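Local coordinates for sugar phosphate isomerase/epimerase (Parabacteroides distasonis, PDB 3OBE), which probably acts as a sugar phosphate isomerase or epimerase built on a xylose isomerase-like TIM barrel, its substrate not being established, at residues 247-252 / 283-288; 56-61 / 117-122; 241-246 / 269-274; 203-208 / 234-239. All coordinates share one frame; numbering follows the deposited sequence. Where two conformers were deposited one is given.

Contact 1. Residues 247-252 / 283-288; sequences DRWIIG and KGRTQF
W249 CZ3 lies over the centre of one face of the R285 guanidinium, 3.4 Å from R285 CZ, the indole and guanidinium planes 27° apart. Seen from the indole, the approach is oblique, with R285 NE near W249 CZ3 and R285 NH2 near W249 CE3, on the six-membered ring. Oxygens of 283-288 meet the indole at its edge instead. The carbonyl O of T286 lies 3.3 Å from W249 CZ2, and Q287 OE1 accepts a hydrogen bond from W249 NE1 (3.3 Å, 146° at the hydrogen). This acceptor is nearly in the ring plane, whereas the amide is turned steeply against the indole. A CG anti to the backbone N (chi1 -160°) carries the W249 ring across to both partners.

W249 belongs to the loop that follows strand 240-245 of the TIM barrel; R285 and T286 lead into helix 287-300, which Q287 begins and for which T286 is the N-cap, its OG1 accepting from E289 N. The contact thus ties two successive strand-to-helix connections together at the surface. R285 bends at chi3 to bring its flat end up to the six-membered ring, while NH2 forms a salt bridge with D281, which probably offsets its charge. I250 CD1 comes within 4.5 Å of R285 NH1. Q287 is held at both ends of its amide: OE1 also accepts from D281 N, and NE2 donates to the carbonyls of S29 and E279. W249 NE1 makes a weak second bond to that same E279 O.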
# COMPACT_ATOMS: atom_id res chain seq x y z
N ASP A 247 12.09 3.93 -2.96
CA ASP A 247 13.55 3.93 -3.04
C ASP A 247 14.02 4.94 -1.99
O ASP A 247 13.23 5.36 -1.16
CB ASP A 247 13.95 4.30 -4.47
CG ASP A 247 15.33 3.81 -4.87
OD1 ASP A 247 16.21 3.70 -3.99
OD2 ASP A 247 15.55 3.60 -6.13
N ARG A 248 15.29 5.36 -2.02
CA ARG A 248 15.74 6.39 -1.09
C ARG A 248 14.88 7.65 -1.28
O ARG A 248 14.37 8.24 -0.33
CB ARG A 248 17.18 6.70 -1.34
CG ARG A 248 18.08 5.48 -1.16
CD ARG A 248 18.05 5.01 0.32
NE ARG A 248 18.95 5.79 1.14
CZ ARG A 248 19.08 5.63 2.46
NH1 ARG A 248 18.34 4.75 3.10
NH2 ARG A 248 19.93 6.38 3.13
N TRP A 249 14.73 8.03 -2.53
CA TRP A 249 13.83 9.16 -2.89
C TRP A 249 13.27 8.86 -4.28
O TRP A 249 12.32 8.07 -4.43
CB TRP A 249 14.53 10.50 -2.72
CG TRP A 249 13.51 11.63 -2.60
CD1 TRP A 249 12.54 11.75 -1.63
CD2 TRP A 249 13.37 12.77 -3.45
NE1 TRP A 249 11.78 12.88 -1.85
CE2 TRP A 249 12.27 13.52 -2.95
CE3 TRP A 249 14.05 13.24 -4.59
CZ2 TRP A 249 11.85 14.70 -3.57
CZ3 TRP A 249 13.65 14.41 -5.17
CH2 TRP A 249 12.54 15.12 -4.67
N ILE A 250 13.87 9.41 -5.31
CA ILE A 250 13.38 9.16 -6.66
C ILE A 250 13.55 7.69 -7.03
O ILE A 250 14.61 7.11 -6.82
CB ILE A 250 14.06 10.01 -7.70
CG1 ILE A 250 13.60 11.46 -7.60
CG2 ILE A 250 13.73 9.54 -9.17
CD1 ILE A 250 14.61 12.45 -8.25
N ILE A 251 12.48 7.08 -7.53
CA ILE A 251 12.54 5.68 -7.90
C ILE A 251 13.61 5.44 -8.96
O ILE A 251 13.64 6.09 -10.03
CB ILE A 251 11.18 5.15 -8.38
CG1 ILE A 251 10.09 5.41 -7.35
CG2 ILE A 251 11.27 3.68 -8.81
CD1 ILE A 251 10.29 4.79 -5.93
N GLY A 252 14.52 4.51 -8.63
CA GLY A 252 15.61 4.12 -9.52
C GLY A 252 16.85 4.99 -9.53
O GLY A 252 17.73 4.84 -10.42
N LYS A 283 17.12 17.14 0.59
CA LYS A 283 17.92 18.12 -0.14
C LYS A 283 17.14 19.31 -0.69
O LYS A 283 17.53 19.90 -1.72
CB LYS A 283 18.62 17.42 -1.29
CG LYS A 283 19.43 16.22 -0.93
CD LYS A 283 20.42 15.92 -2.03
CE LYS A 283 21.21 14.68 -1.76
NZ LYS A 283 22.09 14.35 -2.91
N GLY A 284 16.03 19.65 -0.03
CA GLY A 284 15.32 20.89 -0.27
C GLY A 284 14.38 20.93 -1.45
O GLY A 284 13.88 22.02 -1.77
N ARG A 285 14.14 19.79 -2.08
CA ARG A 285 13.34 19.71 -3.29
C ARG A 285 11.87 19.46 -2.93
O ARG A 285 11.53 19.08 -1.80
CB ARG A 285 13.86 18.61 -4.20
CG ARG A 285 15.32 18.84 -4.67
CD ARG A 285 15.82 17.58 -5.33
NE ARG A 285 16.10 16.54 -4.34
CZ ARG A 285 16.79 15.43 -4.58
NH1 ARG A 285 17.19 15.16 -5.81
NH2 ARG A 285 17.02 14.57 -3.61
N THR A 286 11.00 19.64 -3.91
CA THR A 286 9.59 19.36 -3.70
C THR A 286 9.29 17.87 -3.84
O THR A 286 9.93 17.15 -4.61
CB THR A 286 8.69 20.14 -4.70
OG1 THR A 286 8.93 19.70 -6.05
CG2 THR A 286 8.90 21.62 -4.61
N GLN A 287 8.25 17.42 -3.13
CA GLN A 287 7.76 16.07 -3.36
C GLN A 287 7.25 15.90 -4.77
O GLN A 287 7.45 14.83 -5.36
CB GLN A 287 6.68 15.71 -2.33
CG GLN A 287 7.24 15.65 -0.90
CD GLN A 287 8.32 14.61 -0.76
OE1 GLN A 287 9.50 14.95 -0.77
NE2 GLN A 287 7.95 13.36 -0.65
N PHE A 288 6.62 16.94 -5.33
CA PHE A 288 6.16 16.81 -6.75
C PHE A 288 7.29 16.45 -7.67
O PHE A 288 7.12 15.61 -8.54
CB PHE A 288 5.43 18.04 -7.25
CG PHE A 288 3.95 17.86 -7.27
CD1 PHE A 288 3.36 17.01 -8.18
CD2 PHE A 288 3.15 18.52 -6.36
CE1 PHE A 288 2.00 16.84 -8.20
CE2 PHE A 288 1.77 18.33 -6.37
CZ PHE A 288 1.21 17.49 -7.30

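Contact 2. Residues 56-61 / 117-122. With EOH (ethanol), chain G.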
# COMPACT_ATOMS: atom_id res chain seq x y z
N PHE A 56 -5.16 8.02 2.00
CA PHE A 56 -4.92 7.90 3.41
C PHE A 56 -5.92 8.82 4.10
O PHE A 56 -6.58 9.62 3.47
CB PHE A 56 -3.47 8.25 3.74
CG PHE A 56 -3.15 9.70 3.55
CD1 PHE A 56 -2.83 10.20 2.32
CD2 PHE A 56 -3.21 10.58 4.64
CE1 PHE A 56 -2.53 11.57 2.15
CE2 PHE A 56 -2.92 11.94 4.47
CZ PHE A 56 -2.59 12.42 3.23
N GLY A 57 -5.98 8.75 5.43
CA GLY A 57 -6.63 9.81 6.19
C GLY A 57 -8.04 9.49 6.66
O GLY A 57 -8.73 10.36 7.20
N TYR A 58 -8.51 8.29 6.40
CA TYR A 58 -9.86 7.88 6.81
C TYR A 58 -10.04 8.13 8.29
O TYR A 58 -9.18 7.79 9.06
CB TYR A 58 -10.04 6.39 6.55
CG TYR A 58 -11.36 5.84 7.09
CD1 TYR A 58 -12.57 6.12 6.47
CD2 TYR A 58 -11.40 5.06 8.25
CE1 TYR A 58 -13.76 5.63 6.96
CE2 TYR A 58 -12.59 4.55 8.73
CZ TYR A 58 -13.76 4.82 8.09
OH TYR A 58 -14.96 4.34 8.56
N ARG A 59 -11.17 8.71 8.68
CA ARG A 59 -11.44 8.94 10.11
C ARG A 59 -12.65 8.12 10.49
O ARG A 59 -13.71 8.30 9.90
CB ARG A 59 -11.75 10.43 10.39
CG ARG A 59 -10.58 11.37 10.14
CD ARG A 59 -9.57 11.35 11.28
N GLU A 60 -12.51 7.22 11.46
CA GLU A 60 -13.58 6.30 11.78
C GLU A 60 -14.77 6.96 12.48
O GLU A 60 -15.86 6.43 12.44
CB GLU A 60 -13.07 5.10 12.59
CG GLU A 60 -12.75 5.41 14.01
CD GLU A 60 -11.84 4.37 14.61
OE1 GLU A 60 -10.69 4.25 14.18
OE2 GLU A 60 -12.32 3.64 15.49
N ASP A 61 -14.59 8.12 13.10
CA ASP A 61 -15.74 8.74 13.80
C ASP A 61 -16.69 9.38 12.80
O ASP A 61 -17.91 9.19 12.91
CB ASP A 61 -15.30 9.75 14.88
CG ASP A 61 -14.42 10.86 14.36
OD1 ASP A 61 -13.62 10.66 13.41
OD2 ASP A 61 -14.51 11.97 14.93
N LYS A 117 -16.30 -2.91 9.14
CA LYS A 117 -17.62 -2.87 8.49
C LYS A 117 -17.93 -1.43 8.05
O LYS A 117 -18.32 -1.16 6.89
CB LYS A 117 -18.72 -3.43 9.39
CG LYS A 117 -18.72 -4.90 9.55
CD LYS A 117 -19.75 -5.31 10.61
CE LYS A 117 -19.86 -6.83 10.75
NZ LYS A 117 -21.07 -7.18 11.57
N LYS A 118 -17.77 -0.48 8.95
CA LYS A 118 -18.09 0.89 8.60
C LYS A 118 -17.15 1.41 7.53
O LYS A 118 -17.59 2.07 6.54
CB LYS A 118 -18.05 1.79 9.85
CG LYS A 118 -18.24 3.23 9.53
CD LYS A 118 -18.41 4.09 10.79
CE LYS A 118 -18.72 5.55 10.44
NZ LYS A 118 -19.96 5.66 9.62
N ALA A 119 -15.86 1.10 7.69
CA ALA A 119 -14.88 1.54 6.72
C ALA A 119 -15.19 0.97 5.34
O ALA A 119 -15.02 1.68 4.35
CB ALA A 119 -13.45 1.18 7.14
N THR A 120 -15.65 -0.29 5.28
CA THR A 120 -15.95 -0.92 3.98
C THR A 120 -17.12 -0.20 3.31
O THR A 120 -17.06 0.09 2.11
CB THR A 120 -16.27 -2.41 4.17
OG1 THR A 120 -15.09 -3.06 4.73
CG2 THR A 120 -16.73 -3.05 2.84
N ASP A 121 -18.15 0.13 4.08
CA ASP A 121 -19.32 0.84 3.53
C ASP A 121 -18.87 2.16 2.86
O ASP A 121 -19.31 2.53 1.76
CB ASP A 121 -20.36 1.08 4.61
CG ASP A 121 -21.09 -0.20 5.03
OD1 ASP A 121 -21.07 -1.22 4.31
OD2 ASP A 121 -21.70 -0.17 6.11
N ILE A 122 -17.98 2.88 3.54
CA ILE A 122 -17.48 4.18 3.04
C ILE A 122 -16.60 3.97 1.82
O ILE A 122 -16.70 4.70 0.85
CB ILE A 122 -16.71 4.93 4.14
CG1 ILE A 122 -17.65 5.34 5.28
CG2 ILE A 122 -15.89 6.13 3.57
CD1 ILE A 122 -18.66 6.42 4.91
C1 EOH G . -6.48 12.42 2.64
C2 EOH G . -5.95 13.76 2.21
O EOH G . -6.95 11.63 1.57
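Two side chains with CG anti to the backbone N, Y58 (chi1 174°) and K118 (chi1 174°), reach across from the loop 56-61 and the helix 117-122 to meet at the phenol oxygen. Y58 brings its ring end-on to the helix, so that OH rests 3.4 Å from A119 CA and 3.6 Å from K118 CG. The CB of A119 lies 3.8 Å from Y58 CZ, and on another side of the ring I122 CG2 approaches the edge, near the ring plane, 4.0 Å from CE1. Although Y58 OH is close to A119 N, the angle is too poor for a hydrogen bond; the packing here is by van der Waals contact. K118 runs extended as far as CE, which passes 3.6 Å from the carbonyl O of E60, and only then bends at chi4.

In the TIM barrel, 56-61 is the loop that leaves strand 52-55, and it lies here against the outer helix 109-126, whose A119 also packs on M131 of strand 130-133. The Y58 ring further meets H123, the planes at about 55°, and E60 turns its carboxylate elsewhere, OE1 accepting from S100 N. At the strand end of the loop, an ethanol, probably from the crystallisation liquor, places C1 over the centre of one face of F56 and makes a weak hydrogen bond to F56 O; Y81 OH is another partner of this alcohol.

Contact 3. Residues 241-246 / 269-274. With EOH (ethanol), chain D.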
# COMPACT_ATOMS: atom_id res chain seq x y z
N LYS A 241 -0.18 -9.25 -3.68
CA LYS A 241 -1.01 -8.83 -4.80
C LYS A 241 -0.76 -7.36 -5.21
O LYS A 241 -1.12 -6.98 -6.33
CB LYS A 241 -2.52 -9.04 -4.49
CG LYS A 241 -2.93 -10.53 -4.40
CD LYS A 241 -4.45 -10.69 -4.32
CE LYS A 241 -4.91 -12.15 -4.24
NZ LYS A 241 -6.35 -12.26 -3.91
N LEU A 242 -0.16 -6.59 -4.32
CA LEU A 242 0.26 -5.21 -4.59
C LEU A 242 1.72 -5.07 -4.17
O LEU A 242 2.23 -5.76 -3.27
CB LEU A 242 -0.58 -4.20 -3.80
CG LEU A 242 -2.07 -4.13 -4.03
CD1 LEU A 242 -2.73 -3.22 -2.99
CD2 LEU A 242 -2.39 -3.70 -5.46
N LEU A 243 2.41 -4.10 -4.79
CA LEU A 243 3.66 -3.62 -4.24
C LEU A 243 3.52 -2.16 -3.87
O LEU A 243 2.76 -1.40 -4.52
CB LEU A 243 4.80 -3.70 -5.25
CG LEU A 243 5.08 -5.07 -5.90
CD1 LEU A 243 6.21 -5.01 -6.98
CD2 LEU A 243 5.37 -6.13 -4.82
N HIS A 244 4.33 -1.76 -2.90
CA HIS A 244 4.79 -0.38 -2.82
C HIS A 244 6.15 -0.29 -3.47
O HIS A 244 7.06 -1.10 -3.16
CB HIS A 244 4.86 0.14 -1.40
CG HIS A 244 3.68 0.96 -1.04
ND1 HIS A 244 3.74 2.04 -0.18
CD2 HIS A 244 2.38 0.85 -1.40
CE1 HIS A 244 2.54 2.57 -0.03
NE2 HIS A 244 1.68 1.85 -0.74
N ILE A 245 6.28 0.66 -4.39
CA ILE A 245 7.53 0.94 -5.08
C ILE A 245 8.10 2.21 -4.45
O ILE A 245 7.52 3.31 -4.55
CB ILE A 245 7.33 1.08 -6.62
CG1 ILE A 245 6.90 -0.28 -7.21
CG2 ILE A 245 8.59 1.66 -7.32
CD1 ILE A 245 8.01 -1.40 -7.11
N LYS A 246 9.21 2.00 -3.74
CA LYS A 246 9.86 3.01 -2.93
C LYS A 246 11.37 2.83 -3.06
O LYS A 246 11.86 1.72 -3.30
CB LYS A 246 9.42 2.91 -1.46
CG LYS A 246 10.05 4.07 -0.62
CD LYS A 246 9.60 4.09 0.78
CE LYS A 246 10.24 5.23 1.52
NZ LYS A 246 11.73 5.35 1.32
N ILE A 269 4.48 -13.46 -10.84
CA ILE A 269 3.55 -13.87 -9.80
C ILE A 269 2.17 -13.28 -10.01
O ILE A 269 1.25 -13.74 -9.39
CB ILE A 269 4.07 -13.62 -8.37
CG1 ILE A 269 4.09 -12.14 -7.98
CG2 ILE A 269 5.52 -14.17 -8.26
CD1 ILE A 269 4.33 -11.92 -6.49
N GLY A 270 2.04 -12.30 -10.90
CA GLY A 270 0.73 -11.76 -11.25
C GLY A 270 0.21 -10.66 -10.37
O GLY A 270 -0.98 -10.63 -10.06
N ILE A 271 1.06 -9.73 -9.96
CA ILE A 271 0.59 -8.64 -9.09
C ILE A 271 -0.53 -7.88 -9.79
O ILE A 271 -0.54 -7.79 -11.03
CB ILE A 271 1.72 -7.64 -8.67
CG1 ILE A 271 2.26 -6.88 -9.89
CG2 ILE A 271 2.84 -8.36 -7.88
CD1 ILE A 271 2.95 -5.52 -9.54
N LEU A 272 -1.44 -7.33 -9.01
CA LEU A 272 -2.55 -6.55 -9.53
C LEU A 272 -2.19 -5.09 -9.83
O LEU A 272 -2.80 -4.43 -10.71
CB LEU A 272 -3.71 -6.59 -8.55
CG LEU A 272 -4.26 -8.00 -8.28
CD1 LEU A 272 -5.37 -7.94 -7.21
CD2 LEU A 272 -4.72 -8.77 -9.56
N GLY A 273 -1.19 -4.60 -9.15
CA GLY A 273 -0.72 -3.25 -9.35
C GLY A 273 0.25 -2.83 -8.28
O GLY A 273 0.66 -3.63 -7.40
N TYR A 274 0.67 -1.58 -8.40
CA TYR A 274 1.61 -1.01 -7.47
C TYR A 274 1.41 0.48 -7.23
O TYR A 274 0.87 1.21 -8.08
CB TYR A 274 3.04 -1.25 -7.94
CG TYR A 274 3.43 -0.47 -9.19
CD1 TYR A 274 3.96 0.80 -9.11
CD2 TYR A 274 3.27 -1.04 -10.45
CE1 TYR A 274 4.31 1.50 -10.26
CE2 TYR A 274 3.57 -0.32 -11.60
CZ TYR A 274 4.11 0.92 -11.49
OH TYR A 274 4.46 1.56 -12.66
C1 EOH D . -1.76 0.68 -10.46
C2 EOH D . -2.49 0.47 -9.15
O EOH D . -0.58 -0.09 -10.69
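From CB outward, Y274 meets first the backbone and then the side chains of the neighbouring strand. Its CB lies 3.4 Å from L243 O and 4.0 Å from L243 CB; beyond it, CG and CD1 meet I245 CG1 obliquely, CD1 at 3.7 Å, and an ethanol oxygen lies over one face of the ring, near CD2. This course follows from a CG placed between backbone N and carbonyl carbon (chi1 69°). F263 of helix 259-269 meets the same ring edge-to-face. L243 crosses I271 at about a right angle, methyl to methyl, and L272 CD1 lies against CB and CD of K241, the chains pointing the same way.

The backbones run parallel, L243 pairing with Y274, as expected for strands joined by a beta-alpha-beta crossover through helix 259-269 in the barrel. L272 N donates to K241 O (2.7 Å) and L243 N to G273 O (3.2 Å), while L242 CA adds a CA-H...O contact to G273 O. The amide of Y274 instead donates to the ethanol oxygen, at 171°. Backbone polarity therefore holds the strands in register, L243, I245, I271 and Y274 pack them against helix 259-269, and G273 N is buried without a partner in the model.

Contact 4. Residues 203-208 / 234-239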
# COMPACT_ATOMS: atom_id res chain seq x y z
N LEU A 203 4.75 -15.24 9.77
CA LEU A 203 3.66 -15.61 10.60
C LEU A 203 2.32 -15.05 10.08
O LEU A 203 1.31 -15.75 10.11
CB LEU A 203 3.91 -15.19 12.05
CG LEU A 203 5.02 -15.95 12.74
CD1 LEU A 203 5.41 -15.14 14.03
CD2 LEU A 203 4.59 -17.41 13.01
N PHE A 204 2.32 -13.81 9.63
CA PHE A 204 1.10 -13.22 9.08
C PHE A 204 0.68 -13.95 7.82
O PHE A 204 -0.50 -14.29 7.65
CB PHE A 204 1.25 -11.73 8.74
CG PHE A 204 1.36 -10.79 9.89
CD1 PHE A 204 1.04 -11.13 11.19
CD2 PHE A 204 1.80 -9.53 9.65
CE1 PHE A 204 1.14 -10.18 12.22
CE2 PHE A 204 1.89 -8.60 10.63
CZ PHE A 204 1.58 -8.91 11.93
N LEU A 205 1.62 -14.24 6.94
CA LEU A 205 1.31 -15.05 5.76
C LEU A 205 0.71 -16.40 6.08
O LEU A 205 -0.32 -16.81 5.49
CB LEU A 205 2.58 -15.20 4.90
CG LEU A 205 3.00 -13.90 4.20
CD1 LEU A 205 4.52 -13.87 3.94
CD2 LEU A 205 2.27 -13.71 2.85
N LYS A 206 1.37 -17.11 6.96
CA LYS A 206 0.96 -18.49 7.28
C LYS A 206 -0.32 -18.58 8.06
O LYS A 206 -1.01 -19.62 8.01
CB LYS A 206 2.06 -19.25 7.97
CG LYS A 206 3.34 -19.23 7.14
CD LYS A 206 3.79 -20.50 6.60
CE LYS A 206 5.29 -20.45 6.37
NZ LYS A 206 5.79 -21.68 5.75
N ASN A 207 -0.68 -17.51 8.76
CA ASN A 207 -1.88 -17.53 9.60
C ASN A 207 -3.06 -16.73 9.04
O ASN A 207 -4.06 -16.58 9.72
CB ASN A 207 -1.52 -17.07 11.02
CG ASN A 207 -0.71 -18.13 11.74
OD1 ASN A 207 -1.24 -19.17 12.11
ND2 ASN A 207 0.60 -17.90 11.88
N THR A 208 -2.94 -16.26 7.80
CA THR A 208 -4.06 -15.59 7.11
C THR A 208 -4.48 -16.39 5.88
O THR A 208 -3.69 -17.12 5.30
CB THR A 208 -3.75 -14.14 6.69
OG1 THR A 208 -2.56 -14.07 5.90
CG2 THR A 208 -3.55 -13.27 7.93
N GLU A 234 8.78 -14.87 -4.55
CA GLU A 234 8.90 -16.23 -5.03
C GLU A 234 8.33 -17.25 -4.05
O GLU A 234 7.78 -18.27 -4.46
CB GLU A 234 10.39 -16.54 -5.31
CG GLU A 234 10.64 -17.87 -5.83
CD GLU A 234 9.95 -18.13 -7.22
OE1 GLU A 234 9.59 -17.18 -8.02
OE2 GLU A 234 9.79 -19.32 -7.49
N ASN A 235 8.42 -16.97 -2.75
CA ASN A 235 7.96 -17.95 -1.78
C ASN A 235 6.46 -17.88 -1.49
O ASN A 235 5.89 -18.85 -1.01
CB ASN A 235 8.75 -17.83 -0.50
CG ASN A 235 10.16 -18.37 -0.64
OD1 ASN A 235 10.48 -19.07 -1.62
ND2 ASN A 235 11.00 -18.07 0.34
N TYR A 236 5.85 -16.73 -1.77
CA TYR A 236 4.42 -16.49 -1.48
C TYR A 236 3.77 -15.81 -2.67
O TYR A 236 3.21 -14.72 -2.57
CB TYR A 236 4.25 -15.65 -0.20
CG TYR A 236 4.93 -16.23 0.99
CD1 TYR A 236 4.29 -17.12 1.79
CD2 TYR A 236 6.25 -15.89 1.31
CE1 TYR A 236 4.92 -17.66 2.88
CE2 TYR A 236 6.90 -16.43 2.44
CZ TYR A 236 6.22 -17.33 3.19
OH TYR A 236 6.85 -17.89 4.34
N PRO A 237 3.78 -16.51 -3.84
CA PRO A 237 3.49 -15.81 -5.08
C PRO A 237 2.04 -15.34 -5.21
O PRO A 237 1.79 -14.34 -5.89
CB PRO A 237 3.81 -16.85 -6.13
CG PRO A 237 3.78 -18.15 -5.49
CD PRO A 237 4.24 -17.86 -4.05
N ASN A 238 1.13 -16.04 -4.55
CA ASN A 238 -0.29 -15.70 -4.63
C ASN A 238 -0.71 -14.76 -3.53
O ASN A 238 -1.87 -14.33 -3.51
CB ASN A 238 -1.15 -16.98 -4.55
CG ASN A 238 -0.93 -17.79 -3.27
OD1 ASN A 238 0.21 -17.89 -2.75
ND2 ASN A 238 -2.00 -18.39 -2.77
N ARG A 239 0.19 -14.38 -2.64
CA ARG A 239 -0.17 -13.53 -1.49
C ARG A 239 0.17 -12.04 -1.65
O ARG A 239 -0.53 -11.18 -1.14
CB ARG A 239 0.50 -14.03 -0.23
CG ARG A 239 0.31 -15.51 0.10
CD ARG A 239 -1.12 -15.99 0.12
NE ARG A 239 -1.96 -15.19 0.98
CZ ARG A 239 -1.98 -15.31 2.31
NH1 ARG A 239 -1.18 -16.17 2.91
NH2 ARG A 239 -2.79 -14.54 3.01
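L205 lays its CD1 squarely over one face of the Y236 ring, a CH-pi contact 3.6 Å from CD1 to the ring centroid and 5° off the ring normal. The other branch, ending in CD2, runs antiparallel to the R239 chain, 3.6 Å from R239 CB and over one face of its guanidinium, so the leucine fits between ring and arginine chain. K206 comes in perpendicular to the same tyrosine, bending at chi2 to bring CE to the ring edge, 3.6 Å from Y236 OH.

R239 folds back through bends at chi2 and chi3 (-52° and -53°) and presents its guanidinium to the last turn of helix 200-207. NH1 donates to L205 O at 2.8 Å and NH2 to T208 OG1 at 2.9 Å, both acceptors near the guanidinium plane. NH2 has V213 O of the adjoining barrel strand as a further acceptor, and T208 OG1 itself donates a hydrogen bond to F204 O. These partners join the C-terminal end of one outer helix of the TIM barrel to the turn that follows helix 229-235. The acceptors being neutral, the buried arginine is held by carbonyl and hydroxyl oxygens, with the helix's C-terminal carbonyls probably favouring its positive charge.

Contact 3 lies nearest the middle of the chain and is the one strand-to-strand pairing, resting on backbone bonds and apolar packing. The other three lie about 16 to 18 Å from the chain centre, measured to their own centres. Contact 4 is nevertheless buried, with arginine bonds to neutral oxygens beside a CH-pi contact; contacts 1 and 2 are at the surface, the former setting an arginine against an indole beside an indole-to-amide hydrogen bond, the latter held by van der Waals packing. Segment 241-246 of contact 3 runs directly into 247-252 of contact 1, and I251 CD1 packs 3.4 Å from I245 O. Contact 4 leads into strand 240-245, P237 meeting I269. Contact 2 touches none.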